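Side-chain contacts in viral structural protein 4 (Bombyx mori cytoplasmic polyhedrosis virus, PDB 6TZ0), which binds GTP and accompanies the viral RNA-dependent RNA polymerase, whose transcription it probably supports: residues B[322-326]-B[327-331]; B[413-416]-B[417-421]; B[424-428]-B[429-433]; B[479-482]-B[483-487]. All coordinates share one frame; numbering follows the deposited sequence.

Contact 1: residues B[322-326]-B[327-331]; sequences MNPSG and GALAV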
ATOM      1  N   MET B 322      -1.872 -22.910 -35.984  1.00 29.05           N
ATOM      2  CA  MET B 322      -2.027 -22.403 -34.633  1.00 29.05           C
ATOM      3  C   MET B 322      -1.891 -20.888 -34.598  1.00 29.05           C
ATOM      4  O   MET B 322      -1.148 -20.288 -35.377  1.00 29.05           O
ATOM      5  CB  MET B 322      -0.974 -23.017 -33.720  1.00 29.05           C
ATOM      6  CG  MET B 322      -1.082 -24.508 -33.582  1.00 29.05           C
ATOM      7  SD  MET B 322       0.149 -25.214 -32.487  1.00 29.05           S
ATOM      8  CE  MET B 322       1.578 -25.187 -33.551  1.00 29.05           C
ATOM      9  N   ASN B 323      -2.604 -20.278 -33.683  1.00 29.37           N
ATOM     10  CA  ASN B 323      -2.455 -18.863 -33.445  1.00 29.37           C
ATOM     11  C   ASN B 323      -1.674 -18.643 -32.161  1.00 29.37           C
ATOM     12  O   ASN B 323      -1.874 -19.375 -31.189  1.00 29.37           O
ATOM     13  CB  ASN B 323      -3.815 -18.172 -33.335  1.00 29.37           C
ATOM     14  CG  ASN B 323      -4.649 -18.342 -34.578  1.00 29.37           C
ATOM     15  OD1 ASN B 323      -5.707 -18.963 -34.544  1.00 29.37           O
ATOM     16  ND2 ASN B 323      -4.172 -17.804 -35.691  1.00 29.37           N
ATOM     17  N   PRO B 324      -0.762 -17.675 -32.133  1.00 28.07           N
ATOM     18  CA  PRO B 324       0.025 -17.446 -30.918  1.00 28.07           C
ATOM     19  C   PRO B 324      -0.799 -16.846 -29.791  1.00 28.07           C
ATOM     20  O   PRO B 324      -1.804 -16.169 -30.010  1.00 28.07           O
ATOM     21  CB  PRO B 324       1.117 -16.481 -31.386  1.00 28.07           C
ATOM     22  CG  PRO B 324       0.563 -15.839 -32.594  1.00 28.07           C
ATOM     23  CD  PRO B 324      -0.284 -16.860 -33.259  1.00 28.07           C
ATOM     24  N   SER B 325      -0.358 -17.116 -28.566  1.00 28.30           N
ATOM     25  CA  SER B 325      -1.037 -16.640 -27.373  1.00 28.30           C
ATOM     26  C   SER B 325      -0.876 -15.132 -27.216  1.00 28.30           C
ATOM     27  O   SER B 325       0.079 -14.526 -27.700  1.00 28.30           O
ATOM     28  CB  SER B 325      -0.491 -17.347 -26.136  1.00 28.30           C
ATOM     29  OG  SER B 325      -1.078 -16.839 -24.954  1.00 28.30           O
ATOM     30  N   GLY B 326      -1.824 -14.527 -26.514  1.00 28.95           N
ATOM     31  CA  GLY B 326      -1.803 -13.095 -26.316  1.00 28.95           C
ATOM     32  C   GLY B 326      -0.797 -12.648 -25.281  1.00 28.95           C
ATOM     33  O   GLY B 326      -0.117 -11.635 -25.474  1.00 28.95           O
ATOM     34  N   GLY B 327      -0.685 -13.392 -24.179  1.00 27.66           N
ATOM     35  CA  GLY B 327       0.267 -13.027 -23.146  1.00 27.66           C
ATOM     36  C   GLY B 327       1.702 -13.251 -23.557  1.00 27.66           C
ATOM     37  O   GLY B 327       2.589 -12.483 -23.169  1.00 27.66           O
ATOM     38  N   ALA B 328       1.945 -14.294 -24.352  1.00 25.68           N
ATOM     39  CA  ALA B 328       3.278 -14.557 -24.875  1.00 25.68           C
ATOM     40  C   ALA B 328       3.742 -13.425 -25.776  1.00 25.68           C
ATOM     41  O   ALA B 328       4.831 -12.873 -25.582  1.00 25.68           O
ATOM     42  CB  ALA B 328       3.283 -15.882 -25.629  1.00 25.68           C
ATOM     43  N   LEU B 329       2.906 -13.047 -26.750  1.00 25.68           N
ATOM     44  CA  LEU B 329       3.222 -11.926 -27.628  1.00 25.68           C
ATOM     45  C   LEU B 329       3.314 -10.618 -26.865  1.00 25.68           C
ATOM     46  O   LEU B 329       4.099  -9.747 -27.241  1.00 25.68           O
ATOM     47  CB  LEU B 329       2.174 -11.799 -28.728  1.00 25.68           C
ATOM     48  CG  LEU B 329       2.096 -12.915 -29.762  1.00 25.68           C
ATOM     49  CD1 LEU B 329       0.919 -12.664 -30.663  1.00 25.68           C
ATOM     50  CD2 LEU B 329       3.373 -13.018 -30.560  1.00 25.68           C
ATOM     51  N   ALA B 330       2.552 -10.479 -25.780  1.00 25.75           N
ATOM     52  CA  ALA B 330       2.615  -9.282 -24.951  1.00 25.75           C
ATOM     53  C   ALA B 330       3.971  -9.136 -24.271  1.00 25.75           C
ATOM     54  O   ALA B 330       4.592  -8.068 -24.325  1.00 25.75           O
ATOM     55  CB  ALA B 330       1.501  -9.324 -23.916  1.00 25.75           C
ATOM     56  N   VAL B 331       4.457 -10.207 -23.641  1.00 25.76           N
ATOM     57  CA  VAL B 331       5.738 -10.134 -22.941  1.00 25.76           C
ATOM     58  C   VAL B 331       6.892 -10.022 -23.939  1.00 25.76           C
ATOM     59  O   VAL B 331       7.861  -9.277 -23.718  1.00 25.76           O
ATOM     60  CB  VAL B 331       5.882 -11.347 -22.003  1.00 25.76           C
ATOM     61  CG1 VAL B 331       7.220 -11.344 -21.307  1.00 25.76           C
ATOM     62  CG2 VAL B 331       4.775 -11.335 -20.973  1.00 25.76           C
TER

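Contact 2: residues B[413-416]-B[417-421]; sequences DNES and YYEQK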
ATOM      1  N   ASP B 413      32.597 -28.612 -25.230  1.00 52.60           N
ATOM      2  CA  ASP B 413      33.665 -29.441 -24.685  1.00 52.60           C
ATOM      3  C   ASP B 413      34.254 -28.904 -23.387  1.00 52.60           C
ATOM      4  O   ASP B 413      35.346 -29.329 -23.004  1.00 52.60           O
ATOM      5  CB  ASP B 413      34.764 -29.634 -25.735  1.00 52.60           C
ATOM      6  CG  ASP B 413      35.307 -28.327 -26.273  1.00 52.60           C
ATOM      7  OD1 ASP B 413      34.784 -27.254 -25.915  1.00 52.60           O
ATOM      8  OD2 ASP B 413      36.266 -28.377 -27.070  1.00 52.60           O
ATOM      9  N   ASN B 414      33.576 -27.984 -22.711  1.00 47.99           N
ATOM     10  CA  ASN B 414      33.983 -27.545 -21.386  1.00 47.99           C
ATOM     11  C   ASN B 414      33.027 -28.124 -20.353  1.00 47.99           C
ATOM     12  O   ASN B 414      31.807 -28.046 -20.518  1.00 47.99           O
ATOM     13  CB  ASN B 414      33.993 -26.019 -21.295  1.00 47.99           C
ATOM     14  CG  ASN B 414      35.082 -25.392 -22.128  1.00 47.99           C
ATOM     15  OD1 ASN B 414      36.206 -25.885 -22.174  1.00 47.99           O
ATOM     16  ND2 ASN B 414      34.759 -24.291 -22.790  1.00 47.99           N
ATOM     17  N   GLU B 415      33.578 -28.696 -19.291  1.00 46.62           N
ATOM     18  CA  GLU B 415      32.758 -29.289 -18.250  1.00 46.62           C
ATOM     19  C   GLU B 415      32.315 -28.209 -17.269  1.00 46.62           C
ATOM     20  O   GLU B 415      33.028 -27.236 -17.025  1.00 46.62           O
ATOM     21  CB  GLU B 415      33.540 -30.394 -17.539  1.00 46.62           C
ATOM     22  CG  GLU B 415      32.743 -31.261 -16.578  1.00 46.62           C
ATOM     23  CD  GLU B 415      33.571 -32.400 -16.016  1.00 46.62           C
ATOM     24  OE1 GLU B 415      34.768 -32.486 -16.358  1.00 46.62           O
ATOM     25  OE2 GLU B 415      33.026 -33.214 -15.242  1.00 46.62           O
ATOM     26  N   SER B 416      31.116 -28.375 -16.728  1.00 42.72           N
ATOM     27  CA  SER B 416      30.531 -27.410 -15.813  1.00 42.72           C
ATOM     28  C   SER B 416      30.845 -27.776 -14.368  1.00 42.72           C
ATOM     29  O   SER B 416      31.162 -28.920 -14.045  1.00 42.72           O
ATOM     30  CB  SER B 416      29.020 -27.329 -16.017  1.00 42.72           C
ATOM     31  OG  SER B 416      28.430 -26.438 -15.095  1.00 42.72           O
ATOM     32  N   TYR B 417      30.754 -26.771 -13.495  1.00 39.86           N
ATOM     33  CA  TYR B 417      31.049 -26.962 -12.078  1.00 39.86           C
ATOM     34  C   TYR B 417      29.969 -27.785 -11.389  1.00 39.86           C
ATOM     35  O   TYR B 417      30.272 -28.690 -10.595  1.00 39.86           O
ATOM     36  CB  TYR B 417      31.200 -25.597 -11.409  1.00 39.86           C
ATOM     37  CG  TYR B 417      31.485 -25.637  -9.931  1.00 39.86           C
ATOM     38  CD1 TYR B 417      32.742 -25.976  -9.459  1.00 39.86           C
ATOM     39  CD2 TYR B 417      30.497 -25.320  -9.006  1.00 39.86           C
ATOM     40  CE1 TYR B 417      33.005 -26.009  -8.110  1.00 39.86           C
ATOM     41  CE2 TYR B 417      30.752 -25.353  -7.653  1.00 39.86           C
ATOM     42  CZ  TYR B 417      32.008 -25.696  -7.213  1.00 39.86           C
ATOM     43  OH  TYR B 417      32.265 -25.726  -5.863  1.00 39.86           O
ATOM     44  N   TYR B 418      28.702 -27.494 -11.695  1.00 38.37           N
ATOM     45  CA  TYR B 418      27.604 -28.219 -11.072  1.00 38.37           C
ATOM     46  C   TYR B 418      27.539 -29.661 -11.549  1.00 38.37           C
ATOM     47  O   TYR B 418      27.089 -30.535 -10.803  1.00 38.37           O
ATOM     48  CB  TYR B 418      26.278 -27.520 -11.348  1.00 38.37           C
ATOM     49  CG  TYR B 418      26.176 -26.135 -10.772  1.00 38.37           C
ATOM     50  CD1 TYR B 418      26.147 -25.939  -9.401  1.00 38.37           C
ATOM     51  CD2 TYR B 418      26.040 -25.030 -11.597  1.00 38.37           C
ATOM     52  CE1 TYR B 418      26.041 -24.679  -8.867  1.00 38.37           C
ATOM     53  CE2 TYR B 418      25.919 -23.770 -11.072  1.00 38.37           C
ATOM     54  CZ  TYR B 418      25.921 -23.600  -9.707  1.00 38.37           C
ATOM     55  OH  TYR B 418      25.798 -22.344  -9.181  1.00 38.37           O
ATOM     56  N   GLU B 419      28.001 -29.930 -12.772  1.00 42.45           N
ATOM     57  CA  GLU B 419      28.056 -31.300 -13.265  1.00 42.45           C
ATOM     58  C   GLU B 419      29.083 -32.115 -12.495  1.00 42.45           C
ATOM     59  O   GLU B 419      28.843 -33.285 -12.177  1.00 42.45           O
ATOM     60  CB  GLU B 419      28.375 -31.295 -14.757  1.00 42.45           C
ATOM     61  CG  GLU B 419      27.298 -30.628 -15.582  1.00 42.45           C
ATOM     62  CD  GLU B 419      27.625 -30.572 -17.056  1.00 42.45           C
ATOM     63  OE1 GLU B 419      28.750 -30.953 -17.439  1.00 42.45           O
ATOM     64  OE2 GLU B 419      26.751 -30.139 -17.834  1.00 42.45           O
ATOM     65  N   GLN B 420      30.214 -31.497 -12.154  1.00 42.10           N
ATOM     66  CA  GLN B 420      31.232 -32.155 -11.343  1.00 42.10           C
ATOM     67  C   GLN B 420      30.731 -32.420  -9.930  1.00 42.10           C
ATOM     68  O   GLN B 420      30.944 -33.514  -9.387  1.00 42.10           O
ATOM     69  CB  GLN B 420      32.485 -31.288 -11.315  1.00 42.10           C
ATOM     70  CG  GLN B 420      33.136 -31.145 -12.669  1.00 42.10           C
ATOM     71  CD  GLN B 420      34.227 -30.101 -12.690  1.00 42.10           C
ATOM     72  OE1 GLN B 420      34.457 -29.405 -11.704  1.00 42.10           O
ATOM     73  NE2 GLN B 420      34.899 -29.975 -13.828  1.00 42.10           N
ATOM     74  N   LYS B 421      30.046 -31.440  -9.331  1.00 41.25           N
ATOM     75  CA  LYS B 421      29.526 -31.637  -7.979  1.00 41.25           C
ATOM     76  C   LYS B 421      28.428 -32.697  -7.950  1.00 41.25           C
ATOM     77  O   LYS B 421      28.390 -33.532  -7.037  1.00 41.25           O
ATOM     78  CB  LYS B 421      29.013 -30.317  -7.408  1.00 41.25           C
ATOM     79  CG  LYS B 421      30.059 -29.219  -7.361  1.00 41.25           C
ATOM     80  CD  LYS B 421      31.259 -29.584  -6.503  1.00 41.25           C
ATOM     81  CE  LYS B 421      30.930 -29.577  -5.030  1.00 41.25           C
ATOM     82  NZ  LYS B 421      32.144 -29.812  -4.209  1.00 41.25           N
TER

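Contact 3: residues B[424-428]-B[429-433]; sequences ELLIS and HGISE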
ATOM      1  N   GLU B 424      30.107 -36.192  -8.358  1.00 43.52           N
ATOM      2  CA  GLU B 424      30.670 -36.639  -7.086  1.00 43.52           C
ATOM      3  C   GLU B 424      29.577 -37.051  -6.109  1.00 43.52           C
ATOM      4  O   GLU B 424      29.738 -38.020  -5.354  1.00 43.52           O
ATOM      5  CB  GLU B 424      31.533 -35.539  -6.478  1.00 43.52           C
ATOM      6  CG  GLU B 424      32.794 -35.247  -7.254  1.00 43.52           C
ATOM      7  CD  GLU B 424      33.590 -34.112  -6.652  1.00 43.52           C
ATOM      8  OE1 GLU B 424      33.103 -33.495  -5.681  1.00 43.52           O
ATOM      9  OE2 GLU B 424      34.698 -33.828  -7.154  1.00 43.52           O
ATOM     10  N   LEU B 425      28.452 -36.336  -6.133  1.00 40.46           N
ATOM     11  CA  LEU B 425      27.326 -36.667  -5.270  1.00 40.46           C
ATOM     12  C   LEU B 425      26.698 -38.001  -5.658  1.00 40.46           C
ATOM     13  O   LEU B 425      26.216 -38.739  -4.795  1.00 40.46           O
ATOM     14  CB  LEU B 425      26.301 -35.542  -5.343  1.00 40.46           C
ATOM     15  CG  LEU B 425      25.150 -35.560  -4.357  1.00 40.46           C
ATOM     16  CD1 LEU B 425      25.728 -35.408  -2.975  1.00 40.46           C
ATOM     17  CD2 LEU B 425      24.194 -34.431  -4.668  1.00 40.46           C
ATOM     18  N   LEU B 426      26.692 -38.324  -6.952  1.00 41.25           N
ATOM     19  CA  LEU B 426      26.158 -39.611  -7.392  1.00 41.25           C
ATOM     20  C   LEU B 426      27.114 -40.751  -7.074  1.00 41.25           C
ATOM     21  O   LEU B 426      26.670 -41.857  -6.748  1.00 41.25           O
ATOM     22  CB  LEU B 426      25.853 -39.579  -8.888  1.00 41.25           C
ATOM     23  CG  LEU B 426      24.651 -38.764  -9.351  1.00 41.25           C
ATOM     24  CD1 LEU B 426      24.651 -38.629 -10.856  1.00 41.25           C
ATOM     25  CD2 LEU B 426      23.375 -39.418  -8.896  1.00 41.25           C
ATOM     26  N   ILE B 427      28.425 -40.512  -7.189  1.00 43.61           N
ATOM     27  CA  ILE B 427      29.407 -41.528  -6.811  1.00 43.61           C
ATOM     28  C   ILE B 427      29.336 -41.821  -5.313  1.00 43.61           C
ATOM     29  O   ILE B 427      29.469 -42.977  -4.889  1.00 43.61           O
ATOM     30  CB  ILE B 427      30.817 -41.094  -7.262  1.00 43.61           C
ATOM     31  CG1 ILE B 427      30.919 -41.121  -8.788  1.00 43.61           C
ATOM     32  CG2 ILE B 427      31.917 -41.973  -6.682  1.00 43.61           C
ATOM     33  CD1 ILE B 427      30.716 -42.497  -9.384  1.00 43.61           C
ATOM     34  N   SER B 428      29.048 -40.801  -4.496  1.00 43.03           N
ATOM     35  CA  SER B 428      28.960 -41.006  -3.050  1.00 43.03           C
ATOM     36  C   SER B 428      27.778 -41.879  -2.628  1.00 43.03           C
ATOM     37  O   SER B 428      27.772 -42.375  -1.497  1.00 43.03           O
ATOM     38  CB  SER B 428      28.876 -39.661  -2.331  1.00 43.03           C
ATOM     39  OG  SER B 428      27.649 -39.011  -2.603  1.00 43.03           O
ATOM     40  N   HIS B 429      26.778 -42.067  -3.487  1.00 42.44           N
ATOM     41  CA  HIS B 429      25.682 -42.990  -3.224  1.00 42.44           C
ATOM     42  C   HIS B 429      25.777 -44.265  -4.047  1.00 42.44           C
ATOM     43  O   HIS B 429      24.813 -45.034  -4.090  1.00 42.44           O
ATOM     44  CB  HIS B 429      24.338 -42.318  -3.489  1.00 42.44           C
ATOM     45  CG  HIS B 429      23.993 -41.244  -2.509  1.00 42.44           C
ATOM     46  ND1 HIS B 429      24.326 -39.921  -2.704  1.00 42.44           N
ATOM     47  CD2 HIS B 429      23.341 -41.295  -1.325  1.00 42.44           C
ATOM     48  CE1 HIS B 429      23.894 -39.205  -1.683  1.00 42.44           C
ATOM     49  NE2 HIS B 429      23.292 -40.015  -0.832  1.00 42.44           N
ATOM     50  N   GLY B 430      26.905 -44.505  -4.706  1.00 43.88           N
ATOM     51  CA  GLY B 430      27.047 -45.705  -5.501  1.00 43.88           C
ATOM     52  C   GLY B 430      26.277 -45.703  -6.797  1.00 43.88           C
ATOM     53  O   GLY B 430      26.066 -46.768  -7.379  1.00 43.88           O
ATOM     54  N   ILE B 431      25.851 -44.536  -7.270  1.00 43.29           N
ATOM     55  CA  ILE B 431      25.121 -44.406  -8.523  1.00 43.29           C
ATOM     56  C   ILE B 431      26.127 -44.187  -9.640  1.00 43.29           C
ATOM     57  O   ILE B 431      26.968 -43.286  -9.561  1.00 43.29           O
ATOM     58  CB  ILE B 431      24.112 -43.247  -8.465  1.00 43.29           C
ATOM     59  CG1 ILE B 431      23.132 -43.430  -7.307  1.00 43.29           C
ATOM     60  CG2 ILE B 431      23.359 -43.137  -9.773  1.00 43.29           C
ATOM     61  CD1 ILE B 431      22.271 -44.652  -7.420  1.00 43.29           C
ATOM     62  N   SER B 432      26.056 -45.019 -10.670  1.00 46.61           N
ATOM     63  CA  SER B 432      26.902 -44.865 -11.843  1.00 46.61           C
ATOM     64  C   SER B 432      26.154 -44.999 -13.155  1.00 46.61           C
ATOM     65  O   SER B 432      26.693 -44.593 -14.190  1.00 46.61           O
ATOM     66  CB  SER B 432      28.037 -45.897 -11.822  1.00 46.61           C
ATOM     67  OG  SER B 432      28.872 -45.717 -10.694  1.00 46.61           O
ATOM     68  N   GLU B 433      24.945 -45.550 -13.152  1.00 48.42           N
ATOM     69  CA  GLU B 433      24.246 -45.923 -14.368  1.00 48.42           C
ATOM     70  C   GLU B 433      22.846 -45.337 -14.365  1.00 48.42           C
ATOM     71  O   GLU B 433      22.307 -44.959 -13.324  1.00 48.42           O
ATOM     72  CB  GLU B 433      24.162 -47.447 -14.516  1.00 48.42           C
ATOM     73  CG  GLU B 433      25.501 -48.116 -14.697  1.00 48.42           C
ATOM     74  CD  GLU B 433      26.148 -47.751 -16.010  1.00 48.42           C
ATOM     75  OE1 GLU B 433      25.414 -47.576 -17.005  1.00 48.42           O
ATOM     76  OE2 GLU B 433      27.390 -47.627 -16.045  1.00 48.42           O
TER

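Contact 4: residues B[479-482]-B[483-487]; sequences KTTP and RTLIV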
ATOM      1  N   LYS B 479      32.246  -3.167 -20.459  1.00 41.88           N
ATOM      2  CA  LYS B 479      32.496  -2.193 -21.517  1.00 41.88           C
ATOM      3  C   LYS B 479      32.183  -2.768 -22.891  1.00 41.88           C
ATOM      4  O   LYS B 479      31.437  -2.168 -23.670  1.00 41.88           O
ATOM      5  CB  LYS B 479      33.953  -1.730 -21.471  1.00 41.88           C
ATOM      6  CG  LYS B 479      34.346  -0.919 -20.254  1.00 41.88           C
ATOM      7  CD  LYS B 479      33.804   0.493 -20.331  1.00 41.88           C
ATOM      8  CE  LYS B 479      34.255   1.305 -19.135  1.00 41.88           C
ATOM      9  NZ  LYS B 479      35.720   1.530 -19.137  1.00 41.88           N
ATOM     10  N   THR B 480      32.751  -3.928 -23.209  1.00 40.15           N
ATOM     11  CA  THR B 480      32.660  -4.503 -24.541  1.00 40.15           C
ATOM     12  C   THR B 480      31.489  -5.461 -24.692  1.00 40.15           C
ATOM     13  O   THR B 480      31.368  -6.116 -25.732  1.00 40.15           O
ATOM     14  CB  THR B 480      33.958  -5.225 -24.890  1.00 40.15           C
ATOM     15  OG1 THR B 480      34.112  -6.364 -24.038  1.00 40.15           O
ATOM     16  CG2 THR B 480      35.131  -4.302 -24.668  1.00 40.15           C
ATOM     17  N   THR B 481      30.636  -5.568 -23.685  1.00 36.70           N
ATOM     18  CA  THR B 481      29.491  -6.449 -23.807  1.00 36.70           C
ATOM     19  C   THR B 481      28.407  -5.783 -24.658  1.00 36.70           C
ATOM     20  O   THR B 481      28.298  -4.555 -24.685  1.00 36.70           O
ATOM     21  CB  THR B 481      28.959  -6.820 -22.419  1.00 36.70           C
ATOM     22  OG1 THR B 481      27.887  -7.761 -22.534  1.00 36.70           O
ATOM     23  CG2 THR B 481      28.497  -5.601 -21.641  1.00 36.70           C
ATOM     24  N   PRO B 482      27.654  -6.563 -25.431  1.00 33.98           N
ATOM     25  CA  PRO B 482      26.616  -5.973 -26.276  1.00 33.98           C
ATOM     26  C   PRO B 482      25.456  -5.431 -25.458  1.00 33.98           C
ATOM     27  O   PRO B 482      25.255  -5.780 -24.295  1.00 33.98           O
ATOM     28  CB  PRO B 482      26.175  -7.137 -27.163  1.00 33.98           C
ATOM     29  CG  PRO B 482      27.325  -8.036 -27.182  1.00 33.98           C
ATOM     30  CD  PRO B 482      27.934  -7.952 -25.827  1.00 33.98           C
ATOM     31  N   ARG B 483      24.696  -4.545 -26.097  1.00 33.07           N
ATOM     32  CA  ARG B 483      23.613  -3.849 -25.413  1.00 33.07           C
ATOM     33  C   ARG B 483      22.447  -4.783 -25.111  1.00 33.07           C
ATOM     34  O   ARG B 483      21.892  -4.763 -24.007  1.00 33.07           O
ATOM     35  CB  ARG B 483      23.148  -2.667 -26.259  1.00 33.07           C
ATOM     36  CG  ARG B 483      21.975  -1.956 -25.669  1.00 33.07           C
ATOM     37  CD  ARG B 483      21.480  -0.832 -26.525  1.00 33.07           C
ATOM     38  NE  ARG B 483      20.291  -0.245 -25.927  1.00 33.07           N
ATOM     39  CZ  ARG B 483      19.058  -0.663 -26.180  1.00 33.07           C
ATOM     40  NH1 ARG B 483      18.858  -1.656 -27.029  1.00 33.07           N
ATOM     41  NH2 ARG B 483      18.026  -0.081 -25.595  1.00 33.07           N
ATOM     42  N   THR B 484      22.058  -5.604 -26.080  1.00 32.21           N
ATOM     43  CA  THR B 484      20.939  -6.520 -25.923  1.00 32.21           C
ATOM     44  C   THR B 484      21.479  -7.923 -25.687  1.00 32.21           C
ATOM     45  O   THR B 484      22.168  -8.477 -26.545  1.00 32.21           O
ATOM     46  CB  THR B 484      20.031  -6.489 -27.149  1.00 32.21           C
ATOM     47  OG1 THR B 484      20.768  -6.914 -28.295  1.00 32.21           O
ATOM     48  CG2 THR B 484      19.531  -5.081 -27.399  1.00 32.21           C
ATOM     49  N   LEU B 485      21.164  -8.489 -24.525  1.00 30.46           N
ATOM     50  CA  LEU B 485      21.567  -9.838 -24.161  1.00 30.46           C
ATOM     51  C   LEU B 485      20.368 -10.771 -24.105  1.00 30.46           C
ATOM     52  O   LEU B 485      19.244 -10.358 -23.814  1.00 30.46           O
ATOM     53  CB  LEU B 485      22.263  -9.876 -22.802  1.00 30.46           C
ATOM     54  CG  LEU B 485      23.664  -9.309 -22.635  1.00 30.46           C
ATOM     55  CD1 LEU B 485      24.040  -9.328 -21.170  1.00 30.46           C
ATOM     56  CD2 LEU B 485      24.656 -10.118 -23.445  1.00 30.46           C
ATOM     57  N   ILE B 486      20.630 -12.043 -24.385  1.00 30.14           N
ATOM     58  CA  ILE B 486      19.670 -13.119 -24.195  1.00 30.14           C
ATOM     59  C   ILE B 486      20.348 -14.150 -23.311  1.00 30.14           C
ATOM     60  O   ILE B 486      21.322 -14.787 -23.728  1.00 30.14           O
ATOM     61  CB  ILE B 486      19.216 -13.740 -25.518  1.00 30.14           C
ATOM     62  CG1 ILE B 486      18.421 -12.721 -26.328  1.00 30.14           C
ATOM     63  CG2 ILE B 486      18.375 -14.969 -25.263  1.00 30.14           C
ATOM     64  CD1 ILE B 486      18.169 -13.156 -27.727  1.00 30.14           C
ATOM     65  N   VAL B 487      19.850 -14.304 -22.091  1.00 29.64           N
ATOM     66  CA  VAL B 487      20.474 -15.147 -21.081  1.00 29.64           C
ATOM     67  C   VAL B 487      19.533 -16.301 -20.773  1.00 29.64           C
ATOM     68  O   VAL B 487      18.328 -16.093 -20.594  1.00 29.64           O
ATOM     69  CB  VAL B 487      20.796 -14.337 -19.811  1.00 29.64           C
ATOM     70  CG1 VAL B 487      21.434 -15.212 -18.761  1.00 29.64           C
ATOM     71  CG2 VAL B 487      21.696 -13.167 -20.148  1.00 29.64           C
TER

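Contact 1: residues B[322-326]-B[327-331]
A330 N gives its hydrogen to G326 O at 2.9 Å, with an N-H...O angle of 140° and the donor tilted 28° from the carbonyl plane. One residue earlier, L329 N reaches S325 O in a weak bond of 3.3 Å between the two atoms. These are the first rungs of helix 326-340, and V331 N to G327 O continues them. S325 occupies the N-cap. Its OG lies anti to the backbone N (chi1 176°), which swings the hydroxyl over the start of the helix, where OG is 3.6 Å from G327 N and 4.0 Å from A328 N. The serine CB meets A328 CB at 4.1 Å. Outside the cap, P324 and L329 form the apolar pair of a hydrophobic staple, joining the residue before the N-cap to the fourth residue after it. P324 CG touches L329 CD1 at 3.7 Å, while P324 CB lies 4.0 Å from L329 CG, so one side of the proline ring lies against a methyl and the branch point of the leucine. L329 CG, beside its own backbone N, also covers S325 O. Helix 547-556 borders this pair, with E549 against P324 and A328, and R556 against P324 and L329. On the polymerase chain, R377 packs on S325 and F467 on A330.

Contact 2: residues B[413-416]-B[417-421]
S416 ends an extended run, and from Y417 onward the backbone is helical, opening helix 417-427. The first turn is held by a weak bond from Q420 N to S416 O at 3.3 Å, with an N-H...O angle of 153°, and by K421 N to Y417 O. S416 is the N-cap residue, and a chi1 of 177° sets its OG beside the carbonyl carbon, over the first turn. The side chain of E419 doubles back along the serine: CD lies 3.7 Å from S416 CB, and OE1 approaches S416 N at 3.6 Å. The S-x-x-E sequence of a capping box is present, but no hydrogen bond of E419 to S416 N closes it. The other carboxylate oxygen, OE2, has a weak bond to Q527 NE2. Farther out, E415 meets Q420, both chains extended beyond CG. E415 OE2 sits 3.3 Å from Q420 CG and E415 OE1 3.6 Å from Q420 NE2, with the carboxylate and amide planes turned 88° apart, almost perpendicular. Q420 CG also lies over S416 O. The two acids stay apart, E415 OE2 being 5.3 Å from E419 OE1. Nearby basic residues would probably offset their charge: K355 lies about 4 Å from E419 and R522 about 5 Å from E415, nearest side-chain atoms. Both basic residues bind GTP in another structure of this protein, which sets this capped helix start at the margin of the nucleotide site.

Contact 3: residues B[424-428]-B[429-433]
H429 turns its ring back onto the helix it follows, and ND1 donates to L425 O at 3.1 Å, nearly straight (N-H...O 166°). The oxygen lies close to the ring plane, at the imidazole edge, and the bond arrives almost end-on to the carbonyl. S428 OG donates to the same oxygen at 2.6 Å from above the carbonyl plane; its chi1 of 68° places the hydroxyl between the backbone N and carbonyl carbon, facing back along the helix. L426 O is shared as well: I431 N binds it at 2.8 Å and H429 N at 3.3 Å, from opposite faces of its plane. With G430 N to I427 O at 3.0 Å, the bond from I431 N makes a Schellman motif, G430 being the C-prime residue with positive phi. Beyond this reversal L426 CD2 packs against I431 CG2 at 3.8 Å, and V525 of helix 524-537 touches both side chains. E451 of helix 442-457 touches the H429 side chain. Two side-chain donors thus serve a last-turn carbonyl whose usual i+4 partner, H429 N, bonds to L426 O instead. The ND1 bond requires a proton on that nitrogen; the nearby glutamate and helix C-terminus could also raise the ring's basicity.

Contact 4: residues B[479-482]-B[483-487]
The entry to strand 484-489, one of the inner strands of the parallel sheet in what looks like a P-loop fold, brings T481 and P482 near L485. The touch is slight: a leucine methyl and branch point against two oxygens. T481 OG1 lies 4.1 Å from L485 CD2, the two side chains crossing at about a right angle, and P482 O is 4.2 Å from L485 CG. With chi1 at -176° the threonine hydroxyl sits beside its own carbonyl carbon, where it meets that methyl and also makes a weak hydrogen bond to V475 O of helix 468-476. No hydrogen bond joins the two segments. Between P482 and the strand, R483 points away from 479-482, its chain extended from CG to NE. That reach lets NH2 bond to V344 O and NH1 to V339 O, ahead of strand 347-353, while T484 OG1 bonds to V377 O. The strand then runs between 378-381, where T484 and I486 pair with G379, and 347-353, where L485 and V487 bond to L349, with I486 against Y366 and A367 of helix 359-374 and L485 and V487 touching S476 and Y472 of helix 468-476.

Contacts 2 and 3 are the two ends of helix 417-427, capped start and Schellman finish, with centres about 15 Å apart. Of the four, contact 2 comes closest to the GTP-binding site seen in a structure of this protein and not occupied in this chain; at contact 3 the L426 side chain is already about 11 Å from that of K355. Contact 4 lies about 24 Å from contact 2 between centres, in the sheet whose strand 347-353 leads to the nucleotide-binding loop. Contact 1 begins helix 326-340, and R483 of contact 4 bonds to V339 near that helix's other end, although the contacts' nearest atoms are about 11 Å apart. Contacts 1 and 4 each reach the polymerase chain.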